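Local coordinates for protein multicopper oxidase (Uncultured bacterium, PDB 4E9X) that probably oxidises its substrates one electron at a time and passes the electrons through bound copper ions to reduce dioxygen to water, at residues 24-29 against 110-115; 149-152 against 156-159; 171-176 against 293-298; 71-74 against 78-81. One frame throughout, in Å; residues are numbered along the deposited sequence. Where two conformers were deposited one is given.

Interaction 1: 24-29 against 110-115. With CU (copper (II) ion), chain D.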
loop_
_atom_site.group_PDB
_atom_site.type_symbol
_atom_site.label_atom_id
_atom_site.label_comp_id
_atom_site.label_asym_id
_atom_site.label_seq_id
_atom_site.Cartn_x
_atom_site.Cartn_y
_atom_site.Cartn_z
ATOM N N LYS A 24 20.810 1.527 19.118
ATOM C CA LYS A 24 22.097 1.783 18.472
ATOM C C LYS A 24 21.876 2.032 16.992
ATOM O O LYS A 24 21.252 1.230 16.288
ATOM C CB LYS A 24 23.061 0.614 18.659
ATOM C CG LYS A 24 23.551 0.426 20.096
ATOM C CD LYS A 24 24.785 -0.457 20.062
ATOM C CE LYS A 24 25.603 -0.485 21.322
ATOM N NZ LYS A 24 25.393 0.407 22.452
ATOM N N VAL A 25 22.377 3.156 16.509
ATOM C CA VAL A 25 22.149 3.595 15.157
ATOM C C VAL A 25 23.472 4.041 14.534
ATOM O O VAL A 25 24.473 4.239 15.227
ATOM C CB VAL A 25 21.117 4.735 15.050
ATOM C CG1 VAL A 25 19.728 4.174 15.534
ATOM C CG2 VAL A 25 21.532 5.983 15.797
ATOM N N PHE A 26 23.508 4.195 13.222
ATOM C CA PHE A 26 24.610 4.804 12.507
ATOM C C PHE A 26 24.136 6.173 12.010
ATOM O O PHE A 26 23.617 6.304 10.921
ATOM C CB PHE A 26 25.048 3.922 11.338
ATOM C CG PHE A 26 25.634 2.575 11.733
ATOM C CD1 PHE A 26 26.749 2.469 12.551
ATOM C CD2 PHE A 26 25.035 1.414 11.245
ATOM C CE1 PHE A 26 27.301 1.226 12.869
ATOM C CE2 PHE A 26 25.579 0.172 11.564
ATOM C CZ PHE A 26 26.719 0.104 12.358
ATOM N N GLY A 27 24.290 7.181 12.855
ATOM C CA GLY A 27 23.666 8.476 12.543
ATOM C C GLY A 27 24.591 9.332 11.726
ATOM O O GLY A 27 25.763 9.564 12.068
ATOM N N PHE A 28 24.096 9.853 10.619
ATOM C CA PHE A 28 24.783 10.905 9.891
ATOM C C PHE A 28 24.912 12.106 10.834
ATOM O O PHE A 28 23.937 12.542 11.441
ATOM C CB PHE A 28 23.999 11.257 8.625
ATOM C CG PHE A 28 24.027 10.143 7.564
ATOM C CD1 PHE A 28 25.237 9.765 6.994
ATOM C CD2 PHE A 28 22.868 9.507 7.187
ATOM C CE1 PHE A 28 25.320 8.739 6.041
ATOM C CE2 PHE A 28 22.929 8.537 6.216
ATOM C CZ PHE A 28 24.146 8.145 5.612
ATOM N N ASN A 29 26.141 12.596 10.990
ATOM C CA ASN A 29 26.496 13.637 11.946
ATOM C C ASN A 29 25.960 13.263 13.317
ATOM O O ASN A 29 25.636 14.162 14.132
ATOM C CB ASN A 29 26.003 15.011 11.499
ATOM C CG ASN A 29 26.799 15.575 10.343
ATOM O OD1 ASN A 29 27.682 14.910 9.798
ATOM N ND2 ASN A 29 26.506 16.813 9.964
ATOM N N ASN A 110 18.613 -3.396 4.348
ATOM C CA ASN A 110 17.554 -3.936 5.207
ATOM C C ASN A 110 17.818 -3.588 6.656
ATOM O O ASN A 110 16.888 -3.274 7.395
ATOM C CB ASN A 110 17.399 -5.451 4.999
ATOM C CG ASN A 110 18.642 -6.255 5.292
ATOM O OD1 ASN A 110 19.653 -6.065 4.595
ATOM N ND2 ASN A 110 18.606 -7.072 6.310
ATOM N N GLU A 111 19.087 -3.618 7.077
ATOM C CA GLU A 111 19.408 -3.258 8.446
ATOM C C GLU A 111 19.714 -1.784 8.566
ATOM O O GLU A 111 19.187 -1.079 9.457
ATOM C CB GLU A 111 20.610 -4.090 8.955
ATOM C CG GLU A 111 20.957 -3.711 10.391
ATOM C CD GLU A 111 22.295 -4.150 10.928
ATOM O OE1 GLU A 111 22.990 -4.944 10.266
ATOM O OE2 GLU A 111 22.629 -3.646 12.049
ATOM N N HIS A 112 20.624 -1.240 7.721
ATOM C CA HIS A 112 21.119 0.110 7.946
ATOM C C HIS A 112 20.013 1.151 7.768
ATOM O O HIS A 112 19.950 2.107 8.548
ATOM C CB HIS A 112 22.337 0.378 7.029
ATOM C CG HIS A 112 23.580 -0.351 7.467
ATOM N ND1 HIS A 112 24.837 0.062 7.029
ATOM C CD2 HIS A 112 23.730 -1.460 8.238
ATOM C CE1 HIS A 112 25.735 -0.770 7.544
ATOM N NE2 HIS A 112 25.098 -1.681 8.265
ATOM N N VAL A 113 19.198 0.987 6.712
ATOM C CA VAL A 113 18.093 1.897 6.468
ATOM C C VAL A 113 16.897 1.444 7.280
ATOM O O VAL A 113 16.186 2.275 7.855
ATOM C CB VAL A 113 17.747 2.036 4.967
ATOM C CG1 VAL A 113 16.578 2.973 4.765
ATOM C CG2 VAL A 113 19.001 2.525 4.220
ATOM N N GLY A 114 16.680 0.144 7.406
ATOM C CA GLY A 114 15.469 -0.337 8.111
ATOM C C GLY A 114 15.497 -0.037 9.611
ATOM O O GLY A 114 14.441 0.351 10.163
ATOM N N VAL A 115 16.654 -0.222 10.277
ATOM C CA VAL A 115 16.683 -0.003 11.764
ATOM C C VAL A 115 17.859 0.811 12.239
ATOM O O VAL A 115 17.872 1.013 13.465
ATOM C CB VAL A 115 16.596 -1.318 12.560
ATOM C CG1 VAL A 115 15.282 -2.064 12.201
ATOM C CG2 VAL A 115 17.774 -2.291 12.352
HETATM CU CU CU D . 25.333 1.788 6.146
#
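At the mononuclear copper site, Phe-26 of strand 24-28 brings the edge of its ring to one face of the imidazole of His-112, a ligand on the helix that includes 110-115. The aromatic pair is edge-to-face but tilted, with centroids 5.1 Å apart and planes at 55°. Phe-26 CE2 makes the nearest approach, 3.8 Å from His-112 NE2, and sits above the rim of the imidazole. Phenylalanine suits this place because it covers the ligand ring without offering the metal a competing donor atom. His-112 holds the copper through ND1 at 2.0 Å, so the nitrogen that Phe-26 packs against is the one not used by the metal. With CG anti to the carbonyl carbon (chi1 -73°), the imidazole reaches past the backbone to lie beside the Phe-26 ring. His-57 ND1 and Cys-105 SG bind the same ion, and Phe-26 also turns an edge-to-face contact on His-57 while stacking with Tyr-155. Strand and helix run almost at right angles, 82° between their directions. Farther along, Val-25 CG1 lies 4.2 Å from Val-115 O, a loose approach of a methyl to a backbone carbonyl. Two histidines and a cysteine, with Met-118 completing the site, are the ligand set of a type 1 copper centre in a cupredoxin fold.

Interaction 2: 149-152 against 156-159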
loop_
_atom_site.group_PDB
_atom_site.type_symbol
_atom_site.label_atom_id
_atom_site.label_comp_id
_atom_site.label_asym_id
_atom_site.label_seq_id
_atom_site.Cartn_x
_atom_site.Cartn_y
_atom_site.Cartn_z
ATOM N N SER A 149 12.881 -4.129 18.406
ATOM C CA SER A 149 13.554 -4.005 19.695
ATOM C C SER A 149 14.553 -5.127 19.956
ATOM O O SER A 149 15.520 -4.872 20.708
ATOM C CB SER A 149 12.519 -3.944 20.842
ATOM O OG SER A 149 11.842 -5.169 21.004
ATOM N N ALA A 150 14.361 -6.306 19.370
ATOM C CA ALA A 150 15.312 -7.380 19.686
ATOM C C ALA A 150 16.735 -7.078 19.253
ATOM O O ALA A 150 17.682 -7.690 19.751
ATOM C CB ALA A 150 14.870 -8.673 19.015
ATOM N N VAL A 151 16.863 -6.197 18.267
ATOM C CA VAL A 151 18.236 -5.906 17.787
ATOM C C VAL A 151 18.665 -4.502 18.135
ATOM O O VAL A 151 19.622 -3.970 17.521
ATOM C CB VAL A 151 18.361 -6.172 16.273
ATOM C CG1 VAL A 151 18.002 -7.645 16.085
ATOM C CG2 VAL A 151 17.506 -5.235 15.396
ATOM N N ALA A 152 18.019 -3.876 19.108
ATOM C CA ALA A 152 18.387 -2.508 19.462
ATOM C C ALA A 152 19.851 -2.342 19.813
ATOM O O ALA A 152 20.454 -1.277 19.568
ATOM C CB ALA A 152 17.522 -2.027 20.648
ATOM N N GLY A 156 24.703 -5.248 13.116
ATOM C CA GLY A 156 24.933 -6.451 12.361
ATOM C C GLY A 156 23.772 -7.391 12.213
ATOM O O GLY A 156 23.900 -8.378 11.463
ATOM N N GLU A 157 22.658 -7.104 12.878
ATOM C CA GLU A 157 21.460 -7.940 12.867
ATOM C C GLU A 157 20.246 -7.049 12.599
ATOM O O GLU A 157 20.322 -5.856 12.851
ATOM C CB GLU A 157 21.252 -8.624 14.205
ATOM C CG GLU A 157 22.359 -9.532 14.705
ATOM C CD GLU A 157 21.885 -10.412 15.871
ATOM O OE1 GLU A 157 20.701 -10.370 16.291
ATOM O OE2 GLU A 157 22.693 -11.197 16.392
ATOM N N GLY A 158 19.155 -7.648 12.086
ATOM C CA GLY A 158 17.904 -6.932 11.926
ATOM C C GLY A 158 17.506 -6.685 10.494
ATOM O O GLY A 158 18.213 -6.911 9.542
ATOM N N GLY A 159 16.261 -6.258 10.361
ATOM C CA GLY A 159 15.769 -5.929 9.052
ATOM C C GLY A 159 15.399 -7.060 8.147
ATOM O O GLY A 159 15.370 -6.930 6.914
#
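Val-151 pushes its two methyl groups against the side chain and carbonyl of Glu-157 and the alpha carbon of Gly-158, joining the start of a long loop to a later part of the same loop. The tight part is the buried valine on the glycine. Val-151 CG2 lies 3.9 Å from Gly-158 CA and 3.8 Å from Glu-157 O, which leaves no room for a beta carbon on Gly-158: it would clash with that methyl. The backbone angles there also call for glycine, so the bare alpha carbon suits its place twice over. A beta-branched valine is equally apt: with CG1 anti to the carbonyl carbon (chi1 -59°), CG1 meets the Glu-157 side chain, while CG2 packs on the backbone of Glu-157 and Gly-158.

The solvent side belongs to the exposed side chain of Glu-157. Its extended chain passes Val-151 obliquely, touching CG1 with CB at 3.9 Å and with carboxylate OE1 at 3.8 Å. Glutamate suits the place because its carboxylate can stay at the exposed rim while CB covers the valine. Arg-116 NH2 joins the two sides, hydrogen-bonding to both Val-151 O and Glu-157 O. Cutting Val-151 back to an alanine is likely to open a gap over Gly-158 CA and leave the Glu-157 side chain less supported. Ala-152 N reaches back to Ser-149 O at 3.1 Å, closing the short 3-10 turn that presents the valine. The whole is an irregular connection between strands 138-147 and 167-170 of a cupredoxin domain.

Interaction 3: 171-176 against 293-298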
loop_
_atom_site.group_PDB
_atom_site.type_symbol
_atom_site.label_atom_id
_atom_site.label_comp_id
_atom_site.label_asym_id
_atom_site.label_seq_id
_atom_site.Cartn_x
_atom_site.Cartn_y
_atom_site.Cartn_z
ATOM N N ASN A 171 10.250 10.855 12.595
ATOM C CA ASN A 171 11.536 11.516 12.912
ATOM C C ASN A 171 12.191 10.848 14.104
ATOM O O ASN A 171 12.712 11.524 15.001
ATOM C CB ASN A 171 11.348 13.018 13.112
ATOM C CG ASN A 171 10.896 13.658 11.802
ATOM O OD1 ASN A 171 10.911 13.004 10.771
ATOM N ND2 ASN A 171 10.444 14.920 11.841
ATOM N N ALA A 172 12.151 9.511 14.096
ATOM C CA ALA A 172 12.849 8.647 15.073
ATOM C C ALA A 172 12.343 8.776 16.509
ATOM O O ALA A 172 13.042 8.324 17.420
ATOM C CB ALA A 172 14.365 8.829 15.010
ATOM N N LYS A 173 11.129 9.282 16.731
ATOM C CA LYS A 173 10.528 9.194 18.063
ATOM C C LYS A 173 9.130 8.599 17.943
ATOM O O LYS A 173 8.396 8.787 16.981
ATOM C CB LYS A 173 10.528 10.570 18.760
ATOM C CG LYS A 173 11.880 11.291 18.631
ATOM C CD LYS A 173 12.217 12.319 19.693
ATOM C CE LYS A 173 13.395 13.203 19.262
ATOM N NZ LYS A 173 14.686 12.467 19.419
ATOM N N SER A 174 8.795 7.866 19.005
ATOM C CA SER A 174 7.486 7.256 19.217
ATOM C C SER A 174 6.710 8.052 20.279
ATOM O O SER A 174 7.281 8.369 21.342
ATOM C CB SER A 174 7.744 5.815 19.668
ATOM O OG SER A 174 6.541 5.140 20.089
ATOM N N PHE A 175 5.453 8.382 20.005
ATOM C CA PHE A 175 4.613 9.068 20.958
ATOM C C PHE A 175 4.679 8.369 22.311
ATOM O O PHE A 175 4.561 7.136 22.350
ATOM C CB PHE A 175 3.169 9.043 20.413
ATOM C CG PHE A 175 2.216 9.803 21.347
ATOM C CD1 PHE A 175 2.004 11.165 21.172
ATOM C CD2 PHE A 175 1.562 9.155 22.374
ATOM C CE1 PHE A 175 1.167 11.868 22.048
ATOM C CE2 PHE A 175 0.748 9.856 23.242
ATOM C CZ PHE A 175 0.544 11.216 23.099
ATOM N N PRO A 176 4.796 9.063 23.452
ATOM C CA PRO A 176 4.698 10.521 23.615
ATOM C C PRO A 176 5.948 11.359 23.428
ATOM O O PRO A 176 5.910 12.555 23.715
ATOM C CB PRO A 176 4.293 10.641 25.097
ATOM C CG PRO A 176 5.053 9.518 25.732
ATOM C CD PRO A 176 4.889 8.352 24.734
ATOM N N PRO A 293 10.639 23.288 18.781
ATOM C CA PRO A 293 10.003 23.888 17.583
ATOM C C PRO A 293 10.590 23.349 16.285
ATOM O O PRO A 293 10.035 23.650 15.201
ATOM C CB PRO A 293 10.286 25.369 17.708
ATOM C CG PRO A 293 11.431 25.490 18.677
ATOM C CD PRO A 293 11.432 24.252 19.568
ATOM N N ASN A 294 11.722 22.644 16.331
ATOM C CA ASN A 294 12.353 22.135 15.124
ATOM C C ASN A 294 12.253 20.633 14.948
ATOM O O ASN A 294 13.004 20.069 14.140
ATOM C CB ASN A 294 13.853 22.531 15.126
ATOM C CG ASN A 294 14.429 22.610 13.733
ATOM O OD1 ASN A 294 13.777 23.048 12.779
ATOM N ND2 ASN A 294 15.709 22.228 13.627
ATOM N N PHE A 295 11.331 19.988 15.626
ATOM C CA PHE A 295 11.163 18.537 15.540
ATOM C C PHE A 295 10.812 18.091 14.127
ATOM O O PHE A 295 11.079 16.950 13.779
ATOM C CB PHE A 295 10.069 18.117 16.528
ATOM C CG PHE A 295 9.840 16.589 16.496
ATOM C CD1 PHE A 295 10.716 15.711 17.094
ATOM C CD2 PHE A 295 8.736 16.087 15.816
ATOM C CE1 PHE A 295 10.503 14.324 17.020
ATOM C CE2 PHE A 295 8.504 14.729 15.726
ATOM C CZ PHE A 295 9.390 13.855 16.328
ATOM N N PHE A 296 10.195 18.964 13.333
ATOM C CA PHE A 296 9.889 18.652 11.937
ATOM C C PHE A 296 10.728 19.482 10.985
ATOM O O PHE A 296 10.376 19.650 9.815
ATOM C CB PHE A 296 8.385 18.897 11.636
ATOM C CG PHE A 296 7.438 18.145 12.547
ATOM C CD1 PHE A 296 7.208 16.784 12.335
ATOM C CD2 PHE A 296 6.786 18.770 13.615
ATOM C CE1 PHE A 296 6.319 16.076 13.132
ATOM C CE2 PHE A 296 5.877 18.047 14.415
ATOM C CZ PHE A 296 5.659 16.698 14.192
ATOM N N TYR A 297 11.890 19.971 11.489
ATOM C CA TYR A 297 12.827 20.770 10.678
ATOM C C TYR A 297 12.231 22.092 10.236
ATOM O O TYR A 297 12.774 22.793 9.379
ATOM C CB TYR A 297 13.420 19.991 9.503
ATOM C CG TYR A 297 14.692 19.243 9.779
ATOM C CD1 TYR A 297 15.769 19.815 10.435
ATOM C CD2 TYR A 297 14.836 17.936 9.305
ATOM C CE1 TYR A 297 16.966 19.103 10.675
ATOM C CE2 TYR A 297 16.004 17.211 9.529
ATOM C CZ TYR A 297 17.061 17.797 10.203
ATOM O OH TYR A 297 18.236 17.121 10.456
ATOM N N SER A 298 11.108 22.555 10.843
ATOM C CA SER A 298 10.446 23.757 10.286
ATOM C C SER A 298 11.240 25.017 10.512
ATOM O O SER A 298 11.135 25.922 9.736
ATOM C CB SER A 298 9.072 23.931 10.955
ATOM O OG SER A 298 8.220 22.840 10.661
#
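Asn-171 reaches from its loop into the turn at 294-297, and each atom of its side chain has a neighbour. CB rests 3.9 Å from Phe-295 CZ, and CG lies 3.8 Å from Phe-295 O. At the tip, ND2 donates to that carbonyl at 2.9 Å with an N-H...O angle of 150°, meeting a lone pair in the carbonyl plane. The same ND2 also donates to Ile-141 O, while OD1 accepts from Met-143 N, so the buried amide is matched at both ends. Asparagine fits here for a second reason: it tolerates the positive phi of this backbone. The turn is type I, closed by Tyr-297 N to Asn-294 O at 2.9 Å, and lies in the chain that follows strand 270-275, where it packs on strand 138-147 of the second cupredoxin domain. ND2 also approaches Phe-296 CD1 at 3.8 Å, the amide and ring planes 59° apart. Phe-295 points its edge over the centre of the Phe-296 ring. At another part of that edge, Lys-173 CG, in one of its two conformers, lies in the Phe-295 ring plane 3.7 Å from CE1, its aliphatic chain running past while NZ bonds to Gly-312 O.

Interaction 4: 71-74 against 78-81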
loop_
_atom_site.group_PDB
_atom_site.type_symbol
_atom_site.label_atom_id
_atom_site.label_comp_id
_atom_site.label_asym_id
_atom_site.label_seq_id
_atom_site.Cartn_x
_atom_site.Cartn_y
_atom_site.Cartn_z
ATOM N N ARG A 71 28.711 7.720 -11.080
ATOM C CA ARG A 71 29.678 7.198 -10.111
ATOM C C ARG A 71 29.498 7.811 -8.730
ATOM O O ARG A 71 30.169 7.329 -7.773
ATOM C CB ARG A 71 31.126 7.310 -10.621
ATOM C CG ARG A 71 31.342 6.474 -11.910
ATOM C CD ARG A 71 32.782 6.686 -12.448
ATOM N NE ARG A 71 33.696 5.834 -11.761
ATOM C CZ ARG A 71 33.884 4.521 -11.941
ATOM N NH1 ARG A 71 33.193 3.889 -12.869
ATOM N NH2 ARG A 71 34.769 3.842 -11.219
ATOM N N SER A 72 28.615 8.790 -8.587
ATOM C CA SER A 72 28.232 9.317 -7.278
ATOM C C SER A 72 26.868 8.818 -6.826
ATOM O O SER A 72 26.370 9.386 -5.846
ATOM C CB SER A 72 28.212 10.847 -7.230
ATOM O OG SER A 72 29.518 11.354 -7.183
ATOM N N ASP A 73 26.318 7.755 -7.442
ATOM C CA ASP A 73 24.999 7.282 -7.015
ATOM C C ASP A 73 24.992 6.529 -5.677
ATOM O O ASP A 73 23.915 6.357 -5.056
ATOM C CB ASP A 73 24.438 6.400 -8.138
ATOM C CG ASP A 73 22.936 6.160 -8.000
ATOM O OD1 ASP A 73 22.187 7.114 -7.736
ATOM O OD2 ASP A 73 22.522 4.978 -8.270
ATOM N N GLY A 74 26.147 6.106 -5.212
ATOM C CA GLY A 74 26.225 5.531 -3.890
ATOM C C GLY A 74 25.821 4.089 -3.753
ATOM O O GLY A 74 25.408 3.647 -2.659
ATOM N N VAL A 78 28.021 -1.471 -7.626
ATOM C CA VAL A 78 27.402 -1.024 -8.878
ATOM C C VAL A 78 28.030 0.284 -9.334
ATOM O O VAL A 78 28.463 0.371 -10.504
ATOM C CB VAL A 78 25.858 -0.897 -8.743
ATOM C CG1 VAL A 78 25.281 -0.410 -10.057
ATOM C CG2 VAL A 78 25.307 -2.274 -8.300
ATOM N N THR A 79 28.107 1.271 -8.421
ATOM C CA THR A 79 28.711 2.573 -8.794
ATOM C C THR A 79 29.949 2.905 -7.973
ATOM O O THR A 79 30.647 3.845 -8.410
ATOM C CB THR A 79 27.688 3.717 -8.719
ATOM O OG1 THR A 79 27.344 4.003 -7.367
ATOM C CG2 THR A 79 26.400 3.340 -9.428
ATOM N N GLN A 80 30.201 2.170 -6.871
ATOM C CA GLN A 80 31.451 2.379 -6.125
ATOM C C GLN A 80 31.729 1.160 -5.290
ATOM O O GLN A 80 30.841 0.307 -5.073
ATOM C CB GLN A 80 31.352 3.614 -5.217
ATOM C CG GLN A 80 30.352 3.428 -4.051
ATOM C CD GLN A 80 30.360 4.679 -3.188
ATOM O OE1 GLN A 80 29.556 5.589 -3.330
ATOM N NE2 GLN A 80 31.324 4.719 -2.265
ATOM N N GLN A 81 32.942 1.084 -4.777
ATOM C CA GLN A 81 33.201 0.222 -3.632
ATOM C C GLN A 81 32.742 0.942 -2.374
ATOM O O GLN A 81 32.681 2.178 -2.381
ATOM C CB GLN A 81 34.693 -0.098 -3.638
ATOM C CG GLN A 81 35.113 -0.653 -5.025
ATOM C CD GLN A 81 36.538 -1.166 -4.931
ATOM O OE1 GLN A 81 37.414 -0.284 -4.973
ATOM N NE2 GLN A 81 36.736 -2.470 -4.805
HETATM O O HOH W 1 28.861 5.924 -5.977
#
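Thr-79 lies over the Asp-73 to Gly-74 peptide, its methyl CG2 3.9 Å from Asp-73 CB. OG1 stands between the backbone N and the carbonyl carbon (chi1 70°), which sets it facing a buried water, to which it donates at 2.8 Å while accepting from Val-75 N. Threonine suits the place because its hydroxyl both donates and accepts while its methyl packs. The water ties the two segments together. It accepts from Gly-74 N at 2.8 Å as well, and it donates to Arg-71 O at 2.6 Å. Its other hydrogen goes to Gln-80 OE1, also at 2.8 Å, so two bonds given and two received use all its capacity.

Gln-80 is suited to its place because one amide can accept at one end and donate at the other. OE1 takes a further bond from Tyr-91 OH and touches Gly-74 CA at 3.4 Å. NE2 gives to Gln-81 O at 2.9 Å and 159°, with the acceptor in the amide plane, which fixes how the group is flipped. A leucine at Gln-80 would probably leave the water with one acceptor fewer and the Tyr-91 hydroxyl and Gln-81 O without these partners. At Gly-74 the backbone angles would press a beta carbon against the preceding carbonyl oxygen.

Arg-71 forms a salt bridge with Asp-281 of the second subunit. Asp-73 OD2 bonds to ND1 of the copper ligand His-206 of the second subunit, and Asp-73 O to His-60 ND1. By holding the neighbouring Gly-74 N, the water probably helps fix the loop that carries Asp-73 beside histidines of the intersubunit copper cluster.

Interaction 3 is the core contact, nearest the centre of the chain. Interaction 4 is also largely buried but lies at the periphery, at the subunit interface, with Arg-71 exposed; interaction 2 is partly open to solvent. Interactions 1 and 2 adjoin: Glu-111 OE2 meets Gly-156 N at 2.8 Å and Lys-24 N meets Ala-152 O at 2.9 Å, so polar links join the surroundings of the mononuclear copper to a loop of the next domain. Interaction 4 is nested along the chain within the loop closed by interaction 1, about 19 Å away between centres, and both touch the second subunit. Chemistry follows place: rings and metal in 1, aliphatic contact on glycine in 2, an amide among aromatics in 3, a bridging water in 4.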